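Putative flagellar hook-associated protein (Vibrio parahaemolyticus, PDB 3PWX) is probably a structural component of the bacterial flagellum, a flagellin-family protein that may act at the junction of hook and filament. Local coordinates at residues 48-59 with 180-190; 71-82 with 158-168. One frame throughout, in Å; residues are numbered along the deposited sequence.

Contact 1. Residues 48-59 with 180-190; sequences SESLKSMRDIVL and LNAIDDTMANV. Unlike the reference sequence in segment 48-59: Ser48 (reference Asn).
Leu51 of helix 7-61 is a knob set into a hole on helix 172-223 formed by Ile183, Thr186, Met187 and Val190. Its branch CD1 reaches Thr186 CG2 at 4.0 Å and Val190 CG2 slightly farther off, while CB rests on the methyl of Met187. That residue, a selenomethionine, is bent at chi2 and chi3, which sets its CE against the backbone of helix 7-61, 3.5 Å from Ser48 O, with SE beside Ser48 CB. The Ser48 hydroxyl is not used across the interface; it bonds to Asp45 O. Ile183 divides its two branches: CG2 lies against Leu51 O, and CD1 packs against Met54 CG at 3.7 Å. At the other end Leu180 puts CD2 between Arg55 CG and Val58 CG1, 3.6 Å from the latter, and turns CD1 to Leu59 CD2, so one leucine serves three residues of the facing helix.

The polar part is a salt bridge. Arg55, extended from CG to NE, passes beside Ile183 and Leu180 with its aliphatic part and crosses Asp184 at about a right angle. NE gives the shortest bond, 2.8 Å to the syn lone pair of Asp184 OD1, though bent to 142°. NH2 adds weak bonds to both oxygens, the one to OD2 nearly straight at 3.3 Å. Guanidinium and carboxylate planes lie 38° apart, a fork twisted out of flatness at the partly exposed margin of an otherwise apolar seam.

The segment axes run antiparallel, 10.1 Å apart at an angle of 161°, and with Leu51 as knob this is helix-bundle packing, here between the two long helices of a flagellin-family protein.

Contact 2. Residues 71-82 with 158-168; sequences RSGMITELKSYR and IDALIAEFEKP
Leu78 and Phe165 carry the core of this antiparallel helix pair, part of a helical bundle, whose segment axes approach to 10.2 Å. Leu78 is a knob among Ile158, Leu161, Ile162 and Phe165: CD2 meets Ile158 CD1 at 3.7 Å, and CD1 lies near all four. Phe165 is clasped on both faces. Arg71 CD lies over one, 4.1 Å from the ring centroid in a CH-pi contact, and Leu161 CD2 of its own helix lies over the opposite one. Ile75 slides past the ring with CG1 at its edge; its CD1 touches both Phe165 CB and Glu166 CG, 3.7 Å from the latter. Farther along, Lys79 CG touches Ile162 CD1. Arg82 NH2 forms a salt bridge with Asp159, donating at 2.8 Å and 152° to the syn lone pair of OD1, which lies in the guanidinium plane. With CG opposite the backbone N (chi1 -177°), Arg82 lays CG along Ile158 CG2, and the bend at chi3 turns its guanidinium to Asp159.

Around this shell, Arg71 NE bonds to Gly61 O, which steadies the arginine above the ring. Asp159 OD2 has a salt bridge to Lys112, leaving OD1 for the facing helix. Lys79 CG covers one face of the Arg82 guanidinium, 3.5 Å above its plane.

How the contacts relate
Contact 1 and contact 2 have centres 14 Å apart and belong to one bundle, in which each joins a helix of the flagellin N-terminal helical region to a later one running antiparallel to it. Helices 7-61 and 71-89 follow each other in the chain, as do 154-166 and 172-223, so two consecutive pairs meet. The apolar layers merge where Met54 of contact 1 touches both Leu78 and Ile158 of contact 2, and where Val58 CG2 lies 3.4 Å from Leu161 CD2. Ser53 CB also packs on Tyr81, 3.4 Å from its CZ. Both contacts lie away from His97, which binds magnesium in a structure of this protein.

Contact 1. Residues 48-59 with 180-190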
loop_
_atom_site.group_PDB
_atom_site.type_symbol
_atom_site.label_atom_id
_atom_site.label_comp_id
_atom_site.label_asym_id
_atom_site.label_seq_id
_atom_site.Cartn_x
_atom_site.Cartn_y
_atom_site.Cartn_z
ATOM N N SER A 48 21.481 14.146 5.368
ATOM C CA SER A 48 22.480 13.368 6.086
ATOM C C SER A 48 23.913 13.901 5.985
ATOM O O SER A 48 24.666 13.792 6.971
ATOM C CB SER A 48 22.450 11.926 5.685
ATOM O OG SER A 48 23.168 11.797 4.494
ATOM N N GLU A 49 24.297 14.449 4.823
ATOM C CA GLU A 49 25.592 15.205 4.684
ATOM C C GLU A 49 25.682 16.383 5.618
ATOM O O GLU A 49 26.721 16.614 6.259
ATOM C CB GLU A 49 25.837 15.689 3.260
ATOM C CG GLU A 49 26.528 14.619 2.371
ATOM C CD GLU A 49 26.208 14.811 0.887
ATOM O OE1 GLU A 49 25.009 15.041 0.573
ATOM O OE2 GLU A 49 27.138 14.713 0.033
ATOM N N SER A 50 24.589 17.116 5.733
ATOM C CA SER A 50 24.584 18.205 6.655
ATOM C C SER A 50 24.668 17.688 8.061
ATOM O O SER A 50 25.278 18.315 8.894
ATOM C CB SER A 50 23.360 19.058 6.500
ATOM O OG SER A 50 23.320 19.638 5.227
ATOM N N LEU A 51 24.103 16.535 8.360
ATOM C CA LEU A 51 24.161 16.114 9.762
ATOM C C LEU A 51 25.588 15.720 10.139
ATOM O O LEU A 51 26.043 15.955 11.256
ATOM C CB LEU A 51 23.203 14.975 10.052
ATOM C CG LEU A 51 21.774 15.459 10.136
ATOM C CD1 LEU A 51 20.814 14.198 10.109
ATOM C CD2 LEU A 51 21.553 16.301 11.363
ATOM N N LYS A 52 26.274 15.138 9.159
ATOM C CA LYS A 52 27.654 14.719 9.225
ATOM C C LYS A 52 28.592 15.939 9.490
ATOM O O LYS A 52 29.329 15.957 10.472
ATOM C CB LYS A 52 27.945 14.002 7.906
ATOM C CG LYS A 52 29.218 13.351 7.766
ATOM C CD LYS A 52 29.403 12.243 8.761
ATOM C CE LYS A 52 30.885 12.164 9.200
ATOM N NZ LYS A 52 31.878 12.517 8.122
ATOM N N SER A 53 28.521 16.967 8.654
ATOM C CA SER A 53 29.339 18.154 8.850
ATOM C C SER A 53 29.043 18.836 10.177
ATOM O O SER A 53 29.949 19.325 10.861
ATOM C CB SER A 53 29.164 19.145 7.709
ATOM O OG SER A 53 29.131 18.446 6.485
HETATM N N MSE A 54 27.769 18.870 10.554
HETATM C CA MSE A 54 27.439 19.493 11.806
HETATM C C MSE A 54 28.097 18.667 12.921
HETATM O O MSE A 54 28.689 19.229 13.820
HETATM C CB MSE A 54 25.956 19.587 11.918
HETATM C CG MSE A 54 25.388 20.048 13.204
HETATM SE SE MSE A 54 23.431 20.207 12.912
HETATM C CE MSE A 54 23.486 21.639 11.590
ATOM N N ARG A 55 28.061 17.340 12.836
ATOM C CA ARG A 55 28.669 16.549 13.898
ATOM C C ARG A 55 30.222 16.717 14.012
ATOM O O ARG A 55 30.776 16.691 15.104
ATOM C CB ARG A 55 28.301 15.127 13.708
ATOM C CG ARG A 55 28.347 14.295 14.912
ATOM C CD ARG A 55 28.317 12.899 14.354
ATOM N NE ARG A 55 28.269 11.828 15.340
ATOM C CZ ARG A 55 29.244 10.939 15.560
ATOM N NH1 ARG A 55 30.399 10.993 14.875
ATOM N NH2 ARG A 55 29.031 9.982 16.468
ATOM N N ASP A 56 30.898 16.908 12.884
ATOM C CA ASP A 56 32.329 17.058 12.845
ATOM C C ASP A 56 32.795 18.358 13.513
ATOM O O ASP A 56 33.892 18.421 14.117
ATOM C CB ASP A 56 32.780 17.056 11.393
ATOM C CG ASP A 56 32.764 15.673 10.765
ATOM O OD1 ASP A 56 32.589 14.625 11.447
ATOM O OD2 ASP A 56 32.920 15.647 9.537
ATOM N N ILE A 57 31.955 19.384 13.382
ATOM C CA ILE A 57 32.183 20.698 13.969
ATOM C C ILE A 57 31.997 20.676 15.484
ATOM O O ILE A 57 32.848 21.191 16.239
ATOM C CB ILE A 57 31.243 21.766 13.353
ATOM C CG1 ILE A 57 31.670 22.106 11.919
ATOM C CG2 ILE A 57 31.176 23.001 14.237
ATOM C CD1 ILE A 57 30.551 22.742 11.099
ATOM N N VAL A 58 30.875 20.116 15.924
ATOM C CA VAL A 58 30.677 19.834 17.329
ATOM C C VAL A 58 31.845 18.993 17.884
ATOM O O VAL A 58 32.418 19.357 18.918
ATOM C CB VAL A 58 29.354 19.148 17.558
ATOM C CG1 VAL A 58 29.209 18.719 19.002
ATOM C CG2 VAL A 58 28.239 20.098 17.156
ATOM N N LEU A 59 32.211 17.908 17.185
ATOM C CA LEU A 59 33.353 17.084 17.582
ATOM C C LEU A 59 34.676 17.881 17.792
ATOM O O LEU A 59 35.320 17.725 18.837
ATOM C CB LEU A 59 33.538 15.872 16.661
ATOM C CG LEU A 59 32.497 14.733 16.738
ATOM C CD1 LEU A 59 32.783 13.720 15.674
ATOM C CD2 LEU A 59 32.372 14.032 18.098
ATOM N N LEU A 180 25.501 15.821 20.244
ATOM C CA LEU A 180 25.935 14.627 19.488
ATOM C C LEU A 180 24.885 13.531 19.523
ATOM O O LEU A 180 24.596 12.916 18.498
ATOM C CB LEU A 180 27.283 14.133 19.944
ATOM C CG LEU A 180 28.451 15.100 19.706
ATOM C CD1 LEU A 180 29.683 14.664 20.538
ATOM C CD2 LEU A 180 28.817 15.271 18.219
ATOM N N ASN A 181 24.272 13.326 20.687
ATOM C CA ASN A 181 23.162 12.386 20.830
ATOM C C ASN A 181 21.928 12.716 19.953
ATOM O O ASN A 181 21.284 11.800 19.418
ATOM C CB ASN A 181 22.767 12.204 22.302
ATOM C CG ASN A 181 23.905 11.648 23.155
ATOM O OD1 ASN A 181 24.803 10.987 22.655
ATOM N ND2 ASN A 181 23.861 11.916 24.445
ATOM N N ALA A 182 21.617 13.999 19.789
ATOM C CA ALA A 182 20.505 14.399 18.958
ATOM C C ALA A 182 20.857 14.225 17.500
ATOM O O ALA A 182 19.987 13.754 16.672
ATOM C CB ALA A 182 20.084 15.803 19.245
ATOM N N ILE A 183 22.102 14.542 17.158
ATOM C CA ILE A 183 22.587 14.279 15.805
ATOM C C ILE A 183 22.626 12.794 15.509
ATOM O O ILE A 183 22.015 12.378 14.542
ATOM C CB ILE A 183 23.965 14.885 15.508
ATOM C CG1 ILE A 183 23.901 16.415 15.611
ATOM C CG2 ILE A 183 24.400 14.413 14.103
ATOM C CD1 ILE A 183 25.224 17.149 15.564
ATOM N N ASP A 184 23.299 11.989 16.339
ATOM C CA ASP A 184 23.236 10.512 16.144
ATOM C C ASP A 184 21.823 9.966 15.953
ATOM O O ASP A 184 21.629 9.111 15.092
ATOM C CB ASP A 184 23.990 9.711 17.214
ATOM C CG ASP A 184 25.459 10.004 17.187
ATOM O OD1 ASP A 184 25.904 10.641 16.196
ATOM O OD2 ASP A 184 26.181 9.623 18.137
ATOM N N ASP A 185 20.845 10.470 16.716
ATOM C CA ASP A 185 19.470 9.927 16.627
ATOM C C ASP A 185 18.794 10.319 15.322
ATOM O O ASP A 185 18.146 9.483 14.641
ATOM C CB ASP A 185 18.603 10.386 17.798
ATOM C CG ASP A 185 19.048 9.785 19.103
ATOM O OD1 ASP A 185 19.730 8.716 19.035
ATOM O OD2 ASP A 185 18.732 10.371 20.175
ATOM N N THR A 186 18.965 11.581 14.952
ATOM C CA THR A 186 18.357 12.029 13.724
ATOM C C THR A 186 18.977 11.248 12.565
ATOM O O THR A 186 18.275 10.717 11.685
ATOM C CB THR A 186 18.388 13.562 13.584
ATOM O OG1 THR A 186 17.781 14.108 14.740
ATOM C CG2 THR A 186 17.553 14.038 12.420
HETATM N N MSE A 187 20.271 11.098 12.608
HETATM C CA MSE A 187 20.951 10.385 11.552
HETATM C C MSE A 187 20.419 8.963 11.380
HETATM O O MSE A 187 20.136 8.532 10.249
HETATM C CB MSE A 187 22.456 10.381 11.810
HETATM C CG MSE A 187 23.202 9.582 10.769
HETATM SE SE MSE A 187 23.431 10.565 9.088
HETATM C CE MSE A 187 24.980 11.702 9.746
ATOM N N ALA A 188 20.255 8.242 12.485
ATOM C CA ALA A 188 19.598 6.925 12.453
ATOM C C ALA A 188 18.193 6.967 11.773
ATOM O O ALA A 188 17.790 6.074 10.969
ATOM C CB ALA A 188 19.492 6.370 13.857
ATOM N N ASN A 189 17.451 8.012 12.077
ATOM C CA ASN A 189 16.113 8.114 11.495
ATOM C C ASN A 189 16.225 8.405 9.985
ATOM O O ASN A 189 15.519 7.810 9.164
ATOM C CB ASN A 189 15.318 9.224 12.200
ATOM C CG ASN A 189 14.818 8.825 13.580
ATOM O OD1 ASN A 189 14.932 7.702 13.981
ATOM N ND2 ASN A 189 14.243 9.762 14.294
ATOM N N VAL A 190 17.096 9.342 9.619
ATOM C CA VAL A 190 17.270 9.713 8.209
ATOM C C VAL A 190 17.713 8.518 7.406
ATOM O O VAL A 190 17.174 8.256 6.331
ATOM C CB VAL A 190 18.261 10.918 8.022
ATOM C CG1 VAL A 190 18.755 11.011 6.576
ATOM C CG2 VAL A 190 17.574 12.172 8.370
#

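Contact 2. Residues 71-82 with 158-168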
loop_
_atom_site.group_PDB
_atom_site.type_symbol
_atom_site.label_atom_id
_atom_site.label_comp_id
_atom_site.label_asym_id
_atom_site.label_seq_id
_atom_site.Cartn_x
_atom_site.Cartn_y
_atom_site.Cartn_z
ATOM N N ARG A 71 35.931 30.127 17.715
ATOM C CA ARG A 71 34.608 29.515 17.634
ATOM C C ARG A 71 33.551 30.390 16.985
ATOM O O ARG A 71 32.414 29.983 16.897
ATOM C CB ARG A 71 34.098 29.076 19.010
ATOM C CG ARG A 71 34.811 27.859 19.574
ATOM C CD ARG A 71 33.897 27.099 20.514
ATOM N NE ARG A 71 34.592 26.423 21.617
ATOM C CZ ARG A 71 34.732 26.928 22.847
ATOM N NH1 ARG A 71 35.360 26.216 23.778
ATOM N NH2 ARG A 71 34.236 28.135 23.159
ATOM N N SER A 72 33.909 31.585 16.536
ATOM C CA SER A 72 32.931 32.437 15.868
ATOM C C SER A 72 32.727 32.002 14.407
ATOM O O SER A 72 31.712 32.306 13.800
ATOM C CB SER A 72 33.303 33.925 16.016
ATOM O OG SER A 72 33.102 34.654 14.808
ATOM N N GLY A 73 33.686 31.268 13.857
ATOM C CA GLY A 73 33.598 30.805 12.480
ATOM C C GLY A 73 32.876 29.473 12.422
ATOM O O GLY A 73 32.186 29.168 11.450
HETATM N N MSE A 74 33.048 28.686 13.478
HETATM C CA MSE A 74 32.311 27.458 13.671
HETATM C C MSE A 74 30.824 27.740 13.770
HETATM O O MSE A 74 30.013 27.044 13.159
HETATM C CB MSE A 74 32.755 26.759 14.947
HETATM C CG MSE A 74 33.923 25.831 14.774
HETATM SE SE MSE A 74 34.536 25.270 16.531
HETATM C CE MSE A 74 36.477 25.436 16.218
ATOM N N ILE A 75 30.474 28.764 14.536
ATOM C CA ILE A 75 29.101 29.152 14.696
ATOM C C ILE A 75 28.360 29.400 13.379
ATOM O O ILE A 75 27.289 28.889 13.194
ATOM C CB ILE A 75 28.980 30.292 15.696
ATOM C CG1 ILE A 75 29.040 29.680 17.097
ATOM C CG2 ILE A 75 27.709 31.136 15.446
ATOM C CD1 ILE A 75 29.360 30.645 18.212
ATOM N N THR A 76 28.951 30.158 12.474
ATOM C CA THR A 76 28.419 30.383 11.134
ATOM C C THR A 76 28.232 29.085 10.337
ATOM O O THR A 76 27.197 28.904 9.662
ATOM C CB THR A 76 29.371 31.311 10.357
ATOM O OG1 THR A 76 29.585 32.489 11.137
ATOM C CG2 THR A 76 28.842 31.701 8.978
ATOM N N GLU A 77 29.218 28.190 10.387
ATOM C CA GLU A 77 29.094 26.940 9.650
ATOM C C GLU A 77 28.024 25.999 10.235
ATOM O O GLU A 77 27.337 25.302 9.466
ATOM C CB GLU A 77 30.444 26.253 9.468
ATOM C CG GLU A 77 31.348 26.906 8.406
ATOM C CD GLU A 77 31.194 26.257 7.020
ATOM O OE1 GLU A 77 30.075 26.310 6.432
ATOM O OE2 GLU A 77 32.201 25.690 6.518
ATOM N N LEU A 78 27.851 26.012 11.565
ATOM C CA LEU A 78 26.725 25.296 12.183
ATOM C C LEU A 78 25.410 25.844 11.693
ATOM O O LEU A 78 24.572 25.063 11.180
ATOM C CB LEU A 78 26.741 25.305 13.701
ATOM C CG LEU A 78 27.736 24.367 14.386
ATOM C CD1 LEU A 78 27.769 24.706 15.878
ATOM C CD2 LEU A 78 27.470 22.842 14.139
ATOM N N LYS A 79 25.243 27.156 11.787
ATOM C CA LYS A 79 24.061 27.799 11.253
ATOM C C LYS A 79 23.820 27.500 9.781
ATOM O O LYS A 79 22.693 27.450 9.386
ATOM C CB LYS A 79 24.069 29.302 11.492
ATOM C CG LYS A 79 23.688 29.755 12.916
ATOM C CD LYS A 79 23.892 31.293 13.047
ATOM C CE LYS A 79 23.719 31.796 14.481
ATOM N NZ LYS A 79 24.040 33.275 14.661
ATOM N N SER A 80 24.865 27.278 8.986
ATOM C CA SER A 80 24.715 26.907 7.574
ATOM C C SER A 80 24.071 25.582 7.334
ATOM O O SER A 80 23.148 25.501 6.520
ATOM C CB SER A 80 26.037 26.836 6.855
ATOM O OG SER A 80 26.062 27.897 5.956
ATOM N N TYR A 81 24.590 24.560 8.013
ATOM C CA TYR A 81 24.074 23.192 7.925
ATOM C C TYR A 81 22.679 23.094 8.563
ATOM O O TYR A 81 21.806 22.421 8.038
ATOM C CB TYR A 81 25.087 22.186 8.503
ATOM C CG TYR A 81 26.411 22.192 7.723
ATOM C CD1 TYR A 81 26.424 21.820 6.379
ATOM C CD2 TYR A 81 27.609 22.600 8.299
ATOM C CE1 TYR A 81 27.585 21.805 5.628
ATOM C CE2 TYR A 81 28.814 22.604 7.537
ATOM C CZ TYR A 81 28.764 22.182 6.193
ATOM O OH TYR A 81 29.828 22.138 5.357
ATOM N N ARG A 82 22.482 23.840 9.644
ATOM C CA ARG A 82 21.193 24.022 10.227
ATOM C C ARG A 82 20.184 24.536 9.206
ATOM O O ARG A 82 19.110 23.931 9.060
ATOM C CB ARG A 82 21.251 24.927 11.443
ATOM C CG ARG A 82 19.910 25.089 12.154
ATOM C CD ARG A 82 19.917 26.350 13.004
ATOM N NE ARG A 82 19.870 27.547 12.156
ATOM C CZ ARG A 82 20.017 28.798 12.605
ATOM N NH1 ARG A 82 20.005 29.818 11.760
ATOM N NH2 ARG A 82 20.231 29.012 13.893
ATOM N N ILE A 158 20.697 22.139 18.311
ATOM C CA ILE A 158 21.892 22.721 17.718
ATOM C C ILE A 158 21.964 24.209 18.150
ATOM O O ILE A 158 23.072 24.743 18.362
ATOM C CB ILE A 158 22.020 22.498 16.162
ATOM C CG1 ILE A 158 23.447 22.782 15.671
ATOM C CG2 ILE A 158 21.117 23.442 15.403
ATOM C CD1 ILE A 158 24.681 22.082 16.491
ATOM N N ASP A 159 20.779 24.831 18.305
ATOM C CA ASP A 159 20.696 26.240 18.758
ATOM C C ASP A 159 21.076 26.399 20.225
ATOM O O ASP A 159 21.753 27.356 20.578
ATOM C CB ASP A 159 19.307 26.883 18.445
ATOM C CG ASP A 159 19.237 27.471 17.016
ATOM O OD1 ASP A 159 20.284 27.503 16.309
ATOM O OD2 ASP A 159 18.159 27.913 16.586
ATOM N N ALA A 160 20.657 25.450 21.069
ATOM C CA ALA A 160 21.161 25.379 22.455
ATOM C C ALA A 160 22.726 25.226 22.533
ATOM O O ALA A 160 23.386 25.697 23.477
ATOM C CB ALA A 160 20.465 24.273 23.237
ATOM N N LEU A 161 23.291 24.554 21.537
ATOM C CA LEU A 161 24.714 24.382 21.497
ATOM C C LEU A 161 25.379 25.688 21.057
ATOM O O LEU A 161 26.328 26.102 21.665
ATOM C CB LEU A 161 25.133 23.175 20.637
ATOM C CG LEU A 161 26.677 23.130 20.632
ATOM C CD1 LEU A 161 27.224 22.601 21.961
ATOM C CD2 LEU A 161 27.254 22.383 19.477
ATOM N N ILE A 162 24.849 26.337 20.027
ATOM C CA ILE A 162 25.300 27.649 19.556
ATOM C C ILE A 162 25.317 28.719 20.670
ATOM O O ILE A 162 26.219 29.534 20.749
ATOM C CB ILE A 162 24.418 28.119 18.361
ATOM C CG1 ILE A 162 24.695 27.241 17.128
ATOM C CG2 ILE A 162 24.618 29.629 18.097
ATOM C CD1 ILE A 162 23.805 27.452 15.940
ATOM N N ALA A 163 24.305 28.698 21.522
ATOM C CA ALA A 163 24.242 29.544 22.693
ATOM C C ALA A 163 25.390 29.177 23.629
ATOM O O ALA A 163 26.157 30.025 24.063
ATOM C CB ALA A 163 22.872 29.369 23.385
ATOM N N GLU A 164 25.546 27.897 23.905
ATOM C CA GLU A 164 26.635 27.427 24.750
ATOM C C GLU A 164 28.031 27.738 24.146
ATOM O O GLU A 164 28.983 28.053 24.890
ATOM C CB GLU A 164 26.425 25.947 25.031
ATOM C CG GLU A 164 27.130 25.369 26.224
ATOM C CD GLU A 164 26.781 26.012 27.566
ATOM O OE1 GLU A 164 25.596 26.171 27.937
ATOM O OE2 GLU A 164 27.740 26.324 28.278
ATOM N N PHE A 165 28.147 27.670 22.810
ATOM C CA PHE A 165 29.368 28.119 22.116
ATOM C C PHE A 165 29.644 29.619 22.261
ATOM O O PHE A 165 30.784 30.008 22.289
ATOM C CB PHE A 165 29.367 27.752 20.640
ATOM C CG PHE A 165 29.867 26.372 20.356
ATOM C CD1 PHE A 165 30.309 26.030 19.082
ATOM C CD2 PHE A 165 29.891 25.393 21.351
ATOM C CE1 PHE A 165 30.777 24.726 18.806
ATOM C CE2 PHE A 165 30.360 24.102 21.085
ATOM C CZ PHE A 165 30.805 23.773 19.815
ATOM N N GLU A 166 28.609 30.453 22.328
ATOM C CA GLU A 166 28.808 31.883 22.422
ATOM C C GLU A 166 29.194 32.316 23.852
ATOM O O GLU A 166 30.118 33.100 24.053
ATOM C CB GLU A 166 27.562 32.612 21.974
ATOM C CG GLU A 166 27.371 32.739 20.485
ATOM C CD GLU A 166 25.982 33.272 20.208
ATOM O OE1 GLU A 166 25.158 32.596 19.533
ATOM O OE2 GLU A 166 25.690 34.376 20.744
ATOM N N LYS A 167 28.467 31.809 24.838
ATOM C CA LYS A 167 28.781 32.091 26.214
ATOM C C LYS A 167 28.802 30.808 27.000
ATOM O O LYS A 167 27.795 30.433 27.582
ATOM C CB LYS A 167 27.767 33.057 26.834
ATOM C CG LYS A 167 28.112 33.418 28.297
ATOM C CD LYS A 167 27.390 34.670 28.780
ATOM C CE LYS A 167 28.027 35.211 30.059
ATOM N NZ LYS A 167 27.341 36.461 30.521
ATOM N N PRO A 168 29.957 30.136 27.041
ATOM C CA PRO A 168 30.025 28.902 27.819
ATOM C C PRO A 168 29.488 29.052 29.243
ATOM O O PRO A 168 29.628 30.113 29.853
ATOM C CB PRO A 168 31.517 28.571 27.825
ATOM C CG PRO A 168 32.028 29.160 26.541
ATOM C CD PRO A 168 31.199 30.399 26.285
#